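Local coordinates for protein choline dehydrogenase and related flavoproteins (Aspergillus oryzae, PDB 3Q9T) that oxidises formate as a flavoenzyme of the glucose-methanol-choline family, carrying 8-formyl-FAD in place of ordinary FAD, at residues A66-M71 with I80-T85; D75-I80 with V501-Q506; Q302-H307 with I446-F451. All blocks are in the same frame, centred on the assembly; numbering follows the deposited sequence.

Contact 1: A66-M71 with I80-T85; sequences AYKTTM and IEKPNT. With FAY ([(2R,3S,4R,5R)-5-(6-amino-9H-purin-9-yl)-3,4-dihydroxytetrahydrofuran-2-yl]methyl (2R,3S,4S)-5-(8-formyl-7-methyl-2,4-dioxo-3,4-dihydrobenzo[g]pteridin-10(2H)-yl)-2,3,4-trihydroxypentyl dihydrogen diphosphate), chain D.
Lys-82 and Asn-84 each deliver a short bond to the facing chain: Lys-82 NZ reaches Ala-66 O at 2.6 Å, and Asn-84 N meets Tyr-67 O at 2.6 Å with an N-H...O angle of 166°. Both donors approach in the plane of the carbonyl they use. The lysine chain runs extended until its last torsion (chi4 65°), where a bend turns the ammonium back onto the main chain. Further along, Thr-69 and Glu-81 form a hydrogen-bonded antiparallel pair; Thr-69 N to Glu-81 O and Glu-81 N to Thr-69 O both measure 2.8 Å. Between these pairings the register slips by one residue, a beta bulge, next to the cis peptide that precedes Pro-83.

Packing surrounds this frame. Thr-69 sits beside the amide of Asn-84 with a strained first torsion (chi1 104°); the 3.0 Å approach of its CG2 to Asn-84 OD1 is doubtful as modelled, and its OG1 gives OD1 only a weak bond. Met-71 CG rests on Glu-81 CG at 3.6 Å, the two chains crossing at about a right angle; the glutamate's carboxylate leads away to Arg-79. Ala-66 CB touches Pro-83 CB at 3.6 Å. Thr-85 O lies 3.0 Å from O8 of the flavin's formyl group. The whole is a bulged antiparallel beta hairpin whose open end leads into the FAD pocket.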
loop_
_atom_site.group_PDB
_atom_site.type_symbol
_atom_site.label_atom_id
_atom_site.label_comp_id
_atom_site.label_asym_id
_atom_site.label_seq_id
_atom_site.Cartn_x
_atom_site.Cartn_y
_atom_site.Cartn_z
ATOM N N ALA A 66 -3.742 15.477 -4.251
ATOM C CA ALA A 66 -4.006 14.045 -4.204
ATOM C C ALA A 66 -2.733 13.231 -4.415
ATOM O O ALA A 66 -2.699 12.307 -5.221
ATOM C CB ALA A 66 -5.102 13.651 -5.218
ATOM N N TYR A 67 -1.689 13.583 -3.677
ATOM C CA TYR A 67 -0.428 12.856 -3.736
ATOM C C TYR A 67 -0.520 11.395 -3.291
ATOM O O TYR A 67 -1.225 11.050 -2.328
ATOM C CB TYR A 67 0.610 13.535 -2.842
ATOM C CG TYR A 67 0.923 14.964 -3.198
ATOM C CD1 TYR A 67 1.489 15.287 -4.423
ATOM C CD2 TYR A 67 0.688 15.997 -2.289
ATOM C CE1 TYR A 67 1.792 16.604 -4.750
ATOM C CE2 TYR A 67 0.983 17.308 -2.606
ATOM C CZ TYR A 67 1.536 17.602 -3.837
ATOM O OH TYR A 67 1.838 18.893 -4.157
ATOM N N LYS A 68 0.241 10.549 -3.974
ATOM C CA LYS A 68 0.631 9.265 -3.419
ATOM C C LYS A 68 1.665 9.523 -2.331
ATOM O O LYS A 68 2.576 10.335 -2.531
ATOM C CB LYS A 68 1.284 8.400 -4.496
ATOM C CG LYS A 68 0.355 7.983 -5.638
ATOM C CD LYS A 68 1.131 7.193 -6.672
ATOM C CE LYS A 68 0.201 6.446 -7.624
ATOM N NZ LYS A 68 1.004 5.768 -8.686
ATOM N N THR A 69 1.522 8.862 -1.182
ATOM C CA THR A 69 2.592 8.851 -0.193
ATOM C C THR A 69 2.653 7.584 0.649
ATOM O O THR A 69 1.632 6.990 0.982
ATOM C CB THR A 69 2.625 10.132 0.740
ATOM O OG1 THR A 69 2.116 9.825 2.036
ATOM C CG2 THR A 69 1.889 11.277 0.152
ATOM N N THR A 70 3.875 7.173 0.972
ATOM C CA THR A 70 4.107 6.024 1.837
ATOM C C THR A 70 3.839 6.414 3.287
ATOM O O THR A 70 4.483 7.321 3.837
ATOM C CB THR A 70 5.565 5.509 1.713
ATOM O OG1 THR A 70 5.808 5.067 0.377
ATOM C CG2 THR A 70 5.843 4.353 2.699
ATOM N N MET A 71 2.889 5.715 3.896
ATOM C CA MET A 71 2.445 6.006 5.255
ATOM C C MET A 71 3.368 5.353 6.259
ATOM O O MET A 71 3.779 5.969 7.243
ATOM C CB MET A 71 1.015 5.501 5.452
ATOM C CG MET A 71 -0.007 6.223 4.564
ATOM S SD MET A 71 -0.389 7.890 5.172
ATOM C CE MET A 71 -0.363 8.795 3.629
ATOM N N ILE A 80 1.384 2.329 0.942
ATOM C CA ILE A 80 1.438 3.586 0.234
ATOM C C ILE A 80 -0.014 3.941 -0.033
ATOM O O ILE A 80 -0.844 3.057 -0.220
ATOM C CB ILE A 80 2.279 3.481 -1.046
ATOM C CG1 ILE A 80 2.339 4.834 -1.772
ATOM C CG2 ILE A 80 1.733 2.371 -1.959
ATOM C CD1 ILE A 80 3.199 4.794 -3.061
ATOM N N GLU A 81 -0.343 5.224 0.036
ATOM C CA GLU A 81 -1.733 5.639 -0.137
ATOM C C GLU A 81 -1.901 6.792 -1.111
ATOM O O GLU A 81 -0.962 7.571 -1.366
ATOM C CB GLU A 81 -2.360 6.023 1.207
ATOM C CG GLU A 81 -2.451 4.887 2.229
ATOM C CD GLU A 81 -3.626 3.944 1.976
ATOM O OE1 GLU A 81 -4.449 4.231 1.086
ATOM O OE2 GLU A 81 -3.732 2.914 2.681
ATOM N N LYS A 82 -3.114 6.892 -1.644
ATOM C CA LYS A 82 -3.531 8.045 -2.413
ATOM C C LYS A 82 -5.027 8.161 -2.229
ATOM O O LYS A 82 -5.733 7.179 -2.360
ATOM C CB LYS A 82 -3.168 7.874 -3.889
ATOM C CG LYS A 82 -3.802 8.884 -4.826
ATOM C CD LYS A 82 -3.538 8.474 -6.255
ATOM C CE LYS A 82 -4.159 9.418 -7.240
ATOM N NZ LYS A 82 -3.534 10.732 -7.131
ATOM N N PRO A 83 -5.522 9.370 -1.941
ATOM C CA PRO A 83 -4.776 10.628 -1.939
ATOM C C PRO A 83 -4.250 11.034 -0.571
ATOM O O PRO A 83 -4.938 10.889 0.419
ATOM C CB PRO A 83 -5.853 11.641 -2.347
ATOM C CG PRO A 83 -7.095 11.109 -1.664
ATOM C CD PRO A 83 -6.977 9.597 -1.818
ATOM N N ASN A 84 -3.035 11.556 -0.526
ATOM C CA ASN A 84 -2.590 12.280 0.642
ATOM C C ASN A 84 -2.929 13.736 0.372
ATOM O O ASN A 84 -2.165 14.442 -0.269
ATOM C CB ASN A 84 -1.094 12.118 0.847
ATOM C CG ASN A 84 -0.620 12.740 2.136
ATOM O OD1 ASN A 84 0.589 12.900 2.365
ATOM N ND2 ASN A 84 -1.563 13.064 3.007
ATOM N N THR A 85 -4.092 14.157 0.848
ATOM C CA THR A 85 -4.725 15.408 0.450
ATOM C C THR A 85 -3.937 16.667 0.844
ATOM O O THR A 85 -3.438 16.778 1.962
ATOM C CB THR A 85 -6.158 15.451 1.042
ATOM O OG1 THR A 85 -6.981 14.464 0.388
ATOM C CG2 THR A 85 -6.782 16.833 0.934
HETATM P P FAY D . 1.131 25.635 4.211
HETATM N N1 FAY D . -4.623 21.853 10.519
HETATM C C2 FAY D . -5.418 22.376 11.536
HETATM O O2 FAY D . -4.967 23.225 12.296
HETATM N N3 FAY D . -6.791 22.323 11.418
HETATM C C4 FAY D . -7.350 21.314 10.674
HETATM O O4 FAY D . -8.394 20.791 11.108
HETATM N N5 FAY D . -7.095 19.767 8.875
HETATM C C6 FAY D . -7.097 18.642 6.812
HETATM C C7 FAY D . -6.534 18.362 5.580
HETATM C C8 FAY D . -5.290 18.912 5.251
HETATM O O8 FAY D . -3.832 19.374 3.477
HETATM C C9 FAY D . -4.693 19.835 6.120
HETATM P PA FAY D . -0.289 24.994 1.849
HETATM C "C1'" FAY D . -3.220 21.536 8.011
HETATM C C10 FAY D . -5.171 21.019 9.574
HETATM N N10 FAY D . -4.523 20.809 8.354
HETATM N N1A FAY D . 3.518 25.518 -8.390
HETATM O O1A FAY D . -0.592 23.676 1.218
HETATM C C1B FAY D . 0.836 25.840 -3.888
HETATM O O1P FAY D . 1.123 27.123 3.960
HETATM C "C2'" FAY D . -3.480 22.959 7.464
HETATM O "O2'" FAY D . -4.509 22.869 6.546
HETATM C C2A FAY D . 2.628 26.504 -8.007
HETATM O O2A FAY D . -1.443 25.596 2.591
HETATM C C2B FAY D . -0.309 24.951 -3.434
HETATM O O2B FAY D . -1.349 24.848 -4.389
HETATM O O2P FAY D . 2.455 25.188 4.806
HETATM C "C3'" FAY D . -2.340 23.848 6.866
HETATM O "O3'" FAY D . -2.694 24.608 5.713
HETATM N N3A FAY D . 1.996 26.439 -6.776
HETATM C C3B FAY D . -0.776 25.678 -2.192
HETATM O O3B FAY D . -1.634 26.722 -2.579
HETATM O O3P FAY D . 0.970 24.846 2.815
HETATM C "C4'" FAY D . -1.052 23.132 6.548
HETATM O "O4'" FAY D . -0.727 22.385 7.718
HETATM C C4A FAY D . 2.258 25.403 -5.939
HETATM C C4B FAY D . 0.482 26.318 -1.657
HETATM O O4B FAY D . 1.446 26.260 -2.694
HETATM C C4X FAY D . -6.520 20.656 9.748
HETATM C "C5'" FAY D . 0.061 24.139 6.169
HETATM O "O5'" FAY D . -0.123 25.110 5.128
HETATM C C5A FAY D . 3.158 24.405 -6.305
HETATM C C5B FAY D . 0.974 25.613 -0.409
HETATM O O5B FAY D . 0.158 26.016 0.664
HETATM C C5X FAY D . -6.391 19.384 7.755
HETATM C C6A FAY D . 3.792 24.456 -7.544
HETATM N N6A FAY D . 4.581 23.447 -7.937
HETATM N N7A FAY D . 3.228 23.517 -5.292
HETATM C C7M FAY D . -7.199 17.319 4.714
HETATM C C8A FAY D . 2.413 23.921 -4.294
HETATM C C8M FAY D . -4.901 18.924 3.823
HETATM C C9A FAY D . -5.204 20.046 7.399
HETATM N N9A FAY D . 1.806 25.078 -4.684
#

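Contact 2: D75-I80 with V501-Q506; sequences DDYERI and VLDRCQ
Tyr-77 and Arg-79, on the second strand of the 67-81 beta hairpin, both point at the C-terminal end of helix 494-504, so this is a strand-to-helix-end contact between two distant parts of the chain.

The hydrogen bonds centre on the guanidinium. Arg-79 NH2 lies between two main-chain carbonyls and donates to both, to Cys-505 O at 2.7 Å and to Leu-502 O at 2.9 Å, each partner close to the guanidinium plane. Leu-502 O lies in the last turn of the helix and Cys-505 O just beyond it, where the negative end of the helix dipole would probably favour an arginine. NE of the same arginine donates to the hydroxyl of Tyr-77 at 2.7 Å, lying in the plane of both groups, and NH1 has a salt bridge with Glu-81. With all three of its nitrogens engaged, the guanidinium is probably held in its rotation.

Among charged groups, NE of Arg-79 and OD1 of Asp-503 stay 4.1 Å apart, beyond a salt bridge; the tyrosine hydroxyl links them instead. The other carboxylate oxygen, OD2, is hydrogen-bonded to His-407 of the second subunit.

Apolar packing is carried by Leu-502. Its CB sits over one face of the Tyr-77 ring, 4.0 Å from the centroid, a CH-pi contact, and its CD1 touches Tyr-77 CB at 3.9 Å. With CG trans to the main-chain N (chi1 -175°), the ring is sent out from the strand toward the helix end, and at its edge Tyr-77 OH donates to the anti lone pair of Asp-503 OD1 at 2.5 Å.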
loop_
_atom_site.group_PDB
_atom_site.type_symbol
_atom_site.label_atom_id
_atom_site.label_comp_id
_atom_site.label_asym_id
_atom_site.label_seq_id
_atom_site.Cartn_x
_atom_site.Cartn_y
_atom_site.Cartn_z
ATOM N N ASP A 75 10.251 -2.879 8.247
ATOM C CA ASP A 75 10.603 -4.185 7.695
ATOM C C ASP A 75 9.404 -5.165 7.696
ATOM O O ASP A 75 9.262 -5.967 6.785
ATOM C CB ASP A 75 11.814 -4.791 8.429
ATOM C CG ASP A 75 13.164 -4.225 7.938
ATOM O OD1 ASP A 75 13.154 -3.401 6.995
ATOM O OD2 ASP A 75 14.240 -4.617 8.479
ATOM N N ASP A 76 8.552 -5.106 8.718
ATOM C CA ASP A 76 7.408 -6.010 8.796
ATOM C C ASP A 76 6.154 -5.502 8.074
ATOM O O ASP A 76 5.160 -6.210 7.995
ATOM C CB ASP A 76 7.061 -6.361 10.251
ATOM C CG ASP A 76 6.617 -5.130 11.093
ATOM O OD1 ASP A 76 6.581 -3.987 10.569
ATOM O OD2 ASP A 76 6.319 -5.325 12.300
ATOM N N TYR A 77 6.192 -4.284 7.546
ATOM C CA TYR A 77 4.981 -3.682 6.979
ATOM C C TYR A 77 5.270 -2.415 6.156
ATOM O O TYR A 77 6.127 -1.611 6.525
ATOM C CB TYR A 77 3.957 -3.399 8.099
ATOM C CG TYR A 77 2.620 -2.884 7.599
ATOM C CD1 TYR A 77 2.432 -1.526 7.348
ATOM C CD2 TYR A 77 1.560 -3.745 7.366
ATOM C CE1 TYR A 77 1.225 -1.037 6.881
ATOM C CE2 TYR A 77 0.323 -3.261 6.898
ATOM C CZ TYR A 77 0.168 -1.899 6.658
ATOM O OH TYR A 77 -1.021 -1.380 6.186
ATOM N N GLU A 78 4.571 -2.258 5.030
ATOM C CA GLU A 78 4.669 -1.042 4.215
ATOM C C GLU A 78 3.382 -0.774 3.434
ATOM O O GLU A 78 2.840 -1.657 2.755
ATOM C CB GLU A 78 5.881 -1.085 3.278
ATOM C CG GLU A 78 6.125 0.210 2.464
ATOM C CD GLU A 78 7.469 0.204 1.733
ATOM O OE1 GLU A 78 7.728 1.085 0.883
ATOM O OE2 GLU A 78 8.285 -0.689 2.024
ATOM N N ARG A 79 2.891 0.457 3.538
ATOM C CA ARG A 79 1.685 0.844 2.826
ATOM C C ARG A 79 1.877 2.205 2.160
ATOM O O ARG A 79 2.461 3.119 2.736
ATOM C CB ARG A 79 0.505 0.878 3.785
ATOM C CG ARG A 79 -0.779 1.417 3.208
ATOM C CD ARG A 79 -1.959 0.759 3.898
ATOM N NE ARG A 79 -1.987 1.004 5.338
ATOM C CZ ARG A 79 -2.400 2.147 5.885
ATOM N NH1 ARG A 79 -2.812 3.142 5.117
ATOM N NH2 ARG A 79 -2.406 2.304 7.197
ATOM N N ILE A 80 1.384 2.329 0.942
ATOM C CA ILE A 80 1.438 3.586 0.234
ATOM C C ILE A 80 -0.014 3.941 -0.033
ATOM O O ILE A 80 -0.844 3.057 -0.220
ATOM C CB ILE A 80 2.279 3.481 -1.046
ATOM C CG1 ILE A 80 2.339 4.834 -1.772
ATOM C CG2 ILE A 80 1.733 2.371 -1.959
ATOM C CD1 ILE A 80 3.199 4.794 -3.061
ATOM N N VAL A 501 -3.091 -1.295 14.103
ATOM C CA VAL A 501 -2.559 0.065 14.098
ATOM C C VAL A 501 -1.856 0.380 12.773
ATOM O O VAL A 501 -2.132 1.390 12.124
ATOM C CB VAL A 501 -1.605 0.290 15.283
ATOM C CG1 VAL A 501 -0.868 1.595 15.134
ATOM C CG2 VAL A 501 -2.381 0.259 16.596
ATOM N N LEU A 502 -0.960 -0.505 12.353
ATOM C CA LEU A 502 -0.238 -0.292 11.110
ATOM C C LEU A 502 -1.176 -0.259 9.907
ATOM O O LEU A 502 -1.002 0.546 8.990
ATOM C CB LEU A 502 0.858 -1.345 10.908
ATOM C CG LEU A 502 1.924 -1.419 12.007
ATOM C CD1 LEU A 502 2.878 -2.546 11.726
ATOM C CD2 LEU A 502 2.680 -0.091 12.161
ATOM N N ASP A 503 -2.164 -1.132 9.903
ATOM C CA ASP A 503 -2.976 -1.311 8.708
ATOM C C ASP A 503 -4.117 -0.312 8.610
ATOM O O ASP A 503 -4.705 -0.128 7.542
ATOM C CB ASP A 503 -3.516 -2.743 8.621
ATOM C CG ASP A 503 -3.892 -3.121 7.213
ATOM O OD1 ASP A 503 -3.100 -2.818 6.290
ATOM O OD2 ASP A 503 -4.979 -3.696 7.019
ATOM N N ARG A 504 -4.431 0.338 9.720
ATOM C CA ARG A 504 -5.584 1.218 9.757
ATOM C C ARG A 504 -5.220 2.678 9.964
ATOM O O ARG A 504 -6.096 3.558 9.936
ATOM C CB ARG A 504 -6.495 0.800 10.894
ATOM C CG ARG A 504 -7.347 -0.380 10.593
ATOM C CD ARG A 504 -8.738 -0.053 11.048
ATOM N NE ARG A 504 -9.103 -0.920 12.131
ATOM C CZ ARG A 504 -10.231 -0.828 12.818
ATOM N NH1 ARG A 504 -11.100 0.143 12.565
ATOM N NH2 ARG A 504 -10.462 -1.709 13.782
ATOM N N CYS A 505 -3.942 2.936 10.211
ATOM C CA CYS A 505 -3.515 4.292 10.509
ATOM C C CYS A 505 -3.486 5.116 9.224
ATOM O O CYS A 505 -3.465 4.563 8.125
ATOM C CB CYS A 505 -2.128 4.283 11.147
ATOM S SG CYS A 505 -0.801 3.938 9.970
ATOM N N GLN A 506 -3.486 6.438 9.376
ATOM C CA GLN A 506 -3.351 7.352 8.244
ATOM C C GLN A 506 -2.673 8.598 8.754
ATOM O O GLN A 506 -2.493 8.759 9.963
ATOM C CB GLN A 506 -4.728 7.743 7.670
ATOM C CG GLN A 506 -5.628 8.410 8.689
ATOM C CD GLN A 506 -6.896 8.953 8.079
ATOM O OE1 GLN A 506 -7.845 8.203 7.796
ATOM N NE2 GLN A 506 -6.918 10.265 7.846
#

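Contact 3: Q302-H307 with I446-F451; sequences QNLMDH and INLNFF
Leu-304 and Ile-446 belong to the two outer strands of a three-stranded antiparallel sheet, separated by strand 431-434, and they meet through side chains where these strands run out into loops. Leu-304 does the reaching. Its CG stands trans to the backbone N (chi1 166°), which carries CD2 across to touch Ile-446 CG2 at 4.0 Å, Leu-448 CD2 at 3.7 Å and, more tightly, Asn-447 O at 3.2 Å. Helix 267-277 packs against both Leu-304 and Ile-446.

Farther on, Asp-306 presses its CB and carboxylate against Leu-448 and Phe-450. The carboxylate and the phenyl ring are turned 45° to each other, and OD2 comes within 3.6 Å of Phe-450 CZ. That same ring carbon lies 3.4 Å from His-307 O, while Leu-448 CB covers one face of the ring. On the second segment, Asn-447 OD1 accepts from Asn-449 N in an Asx turn, just where the strand gives way to loop.

A single water supplies the polar link across the contact: it accepts from Asp-306 N at 2.9 Å and donates to Leu-448 O at 2.8 Å. The carboxylate itself is satisfied outside the interface, OD2 by Thr-507 OG1, whereas OD1 takes the amide of its own neighbour, His-307. The interface is therefore buried and built of van der Waals contacts, some of them to oxygens; the water serves one amide and one carbonyl, and the acid's polar partners probably make its place beside the ring tolerable.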
loop_
_atom_site.group_PDB
_atom_site.type_symbol
_atom_site.label_atom_id
_atom_site.label_comp_id
_atom_site.label_asym_id
_atom_site.label_seq_id
_atom_site.Cartn_x
_atom_site.Cartn_y
_atom_site.Cartn_z
ATOM N N GLN A 302 14.530 16.501 4.139
ATOM C CA GLN A 302 14.696 15.637 5.314
ATOM C C GLN A 302 13.871 16.126 6.503
ATOM O O GLN A 302 13.308 17.221 6.461
ATOM C CB GLN A 302 16.176 15.538 5.692
ATOM C CG GLN A 302 17.024 14.983 4.567
ATOM C CD GLN A 302 16.574 13.592 4.123
ATOM O OE1 GLN A 302 16.512 12.660 4.927
ATOM N NE2 GLN A 302 16.247 13.456 2.842
ATOM N N ASN A 303 13.779 15.312 7.553
ATOM C CA ASN A 303 13.052 15.716 8.758
ATOM C C ASN A 303 11.556 15.912 8.556
ATOM O O ASN A 303 10.918 16.642 9.307
ATOM C CB ASN A 303 13.639 17.003 9.337
ATOM C CG ASN A 303 15.146 16.948 9.446
ATOM O OD1 ASN A 303 15.699 16.033 10.053
ATOM N ND2 ASN A 303 15.821 17.913 8.833
ATOM N N LEU A 304 10.991 15.268 7.543
ATOM C CA LEU A 304 9.545 15.282 7.382
ATOM C C LEU A 304 8.910 14.611 8.607
ATOM O O LEU A 304 9.155 13.430 8.868
ATOM C CB LEU A 304 9.163 14.541 6.111
ATOM C CG LEU A 304 7.694 14.190 5.982
ATOM C CD1 LEU A 304 6.911 15.477 5.853
ATOM C CD2 LEU A 304 7.469 13.263 4.800
ATOM N N MET A 305 8.115 15.364 9.369
ATOM C CA MET A 305 7.435 14.805 10.545
ATOM C C MET A 305 5.942 15.112 10.511
ATOM O O MET A 305 5.533 16.248 10.226
ATOM C CB MET A 305 8.040 15.333 11.850
ATOM C CG MET A 305 7.699 14.480 13.059
ATOM S SD MET A 305 8.704 12.968 13.152
ATOM C CE MET A 305 7.872 12.165 14.517
ATOM N N ASP A 306 5.135 14.093 10.789
ATOM C CA ASP A 306 3.683 14.220 10.729
ATOM C C ASP A 306 3.110 13.473 11.937
ATOM O O ASP A 306 3.846 12.772 12.639
ATOM C CB ASP A 306 3.185 13.626 9.408
ATOM C CG ASP A 306 1.706 13.941 9.108
ATOM O OD1 ASP A 306 1.054 14.663 9.873
ATOM O OD2 ASP A 306 1.199 13.460 8.075
ATOM N N HIS A 307 1.811 13.623 12.183
ATOM C CA HIS A 307 1.142 12.866 13.242
ATOM C C HIS A 307 0.452 11.641 12.648
ATOM O O HIS A 307 -0.359 11.789 11.736
ATOM C CB HIS A 307 0.041 13.704 13.882
ATOM C CG HIS A 307 0.530 14.852 14.711
ATOM N ND1 HIS A 307 -0.090 16.080 14.699
ATOM C CD2 HIS A 307 1.548 14.950 15.599
ATOM C CE1 HIS A 307 0.532 16.893 15.535
ATOM N NE2 HIS A 307 1.524 16.230 16.099
ATOM N N ILE A 446 7.289 10.738 -1.286
ATOM C CA ILE A 446 6.947 11.103 0.079
ATOM C C ILE A 446 6.835 9.864 0.955
ATOM O O ILE A 446 5.984 9.003 0.730
ATOM C CB ILE A 446 5.597 11.902 0.138
ATOM C CG1 ILE A 446 5.599 13.061 -0.877
ATOM C CG2 ILE A 446 5.317 12.392 1.561
ATOM C CD1 ILE A 446 4.315 13.895 -0.904
ATOM N N ASN A 447 7.712 9.786 1.948
ATOM C CA ASN A 447 7.646 8.757 2.972
ATOM C C ASN A 447 7.470 9.383 4.363
ATOM O O ASN A 447 8.324 10.159 4.801
ATOM C CB ASN A 447 8.906 7.904 2.939
ATOM C CG ASN A 447 8.947 6.904 4.064
ATOM O OD1 ASN A 447 7.915 6.530 4.603
ATOM N ND2 ASN A 447 10.147 6.491 4.453
ATOM N N LEU A 448 6.355 9.072 5.033
ATOM C CA LEU A 448 6.042 9.660 6.344
ATOM C C LEU A 448 6.665 8.883 7.495
ATOM O O LEU A 448 6.755 9.375 8.611
ATOM C CB LEU A 448 4.522 9.730 6.563
ATOM C CG LEU A 448 3.748 10.711 5.685
ATOM C CD1 LEU A 448 2.251 10.546 5.856
ATOM C CD2 LEU A 448 4.186 12.125 6.025
ATOM N N ASN A 449 7.032 7.637 7.223
ATOM C CA ASN A 449 7.751 6.824 8.184
ATOM C C ASN A 449 7.026 6.698 9.524
ATOM O O ASN A 449 7.652 6.702 10.583
ATOM C CB ASN A 449 9.170 7.359 8.372
ATOM C CG ASN A 449 10.103 6.334 9.000
ATOM O OD1 ASN A 449 10.008 5.141 8.714
ATOM N ND2 ASN A 449 11.009 6.798 9.864
ATOM N N PHE A 450 5.706 6.580 9.464
ATOM C CA PHE A 450 4.894 6.406 10.657
ATOM C C PHE A 450 5.273 5.104 11.359
ATOM O O PHE A 450 5.450 4.049 10.713
ATOM C CB PHE A 450 3.403 6.346 10.289
ATOM C CG PHE A 450 2.767 7.677 9.990
ATOM C CD1 PHE A 450 3.192 8.843 10.630
ATOM C CD2 PHE A 450 1.694 7.754 9.110
ATOM C CE1 PHE A 450 2.581 10.053 10.379
ATOM C CE2 PHE A 450 1.080 8.980 8.836
ATOM C CZ PHE A 450 1.515 10.123 9.481
ATOM N N PHE A 451 5.390 5.170 12.681
ATOM C CA PHE A 451 5.571 3.975 13.496
ATOM C C PHE A 451 6.921 3.251 13.256
ATOM O O PHE A 451 7.046 2.048 13.480
ATOM C CB PHE A 451 4.380 3.031 13.300
ATOM C CG PHE A 451 3.066 3.628 13.737
ATOM C CD1 PHE A 451 2.830 3.910 15.084
ATOM C CD2 PHE A 451 2.069 3.920 12.814
ATOM C CE1 PHE A 451 1.644 4.463 15.495
ATOM C CE2 PHE A 451 0.858 4.483 13.225
ATOM C CZ PHE A 451 0.643 4.753 14.564
HETATM O O HOH W 1 6.363 11.488 10.334
#

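In the fold
Contact 1 and contact 3 are buried, whereas contact 2 is only partly so; contacts 1 and 2 both touch the second subunit, and contact 3 touches no other chain. Strand 77-81 serves both contacts 1 and 2, which share Ile-80. Strand 67-74 ties contact 1 to contact 3 by probable backbone bonds from Thr-70 to Ile-446 and Leu-448. Phe-451 closes the circuit by packing on Val-501, Leu-502 and Cys-505 of contact 2. Chemistry follows place: main-chain pairing within the hairpin near the flavin, an arginine and a tyrosine on the helix end beside the dimer partner, and side-chain packing round a buried carboxylate and one bridging water in contact 3.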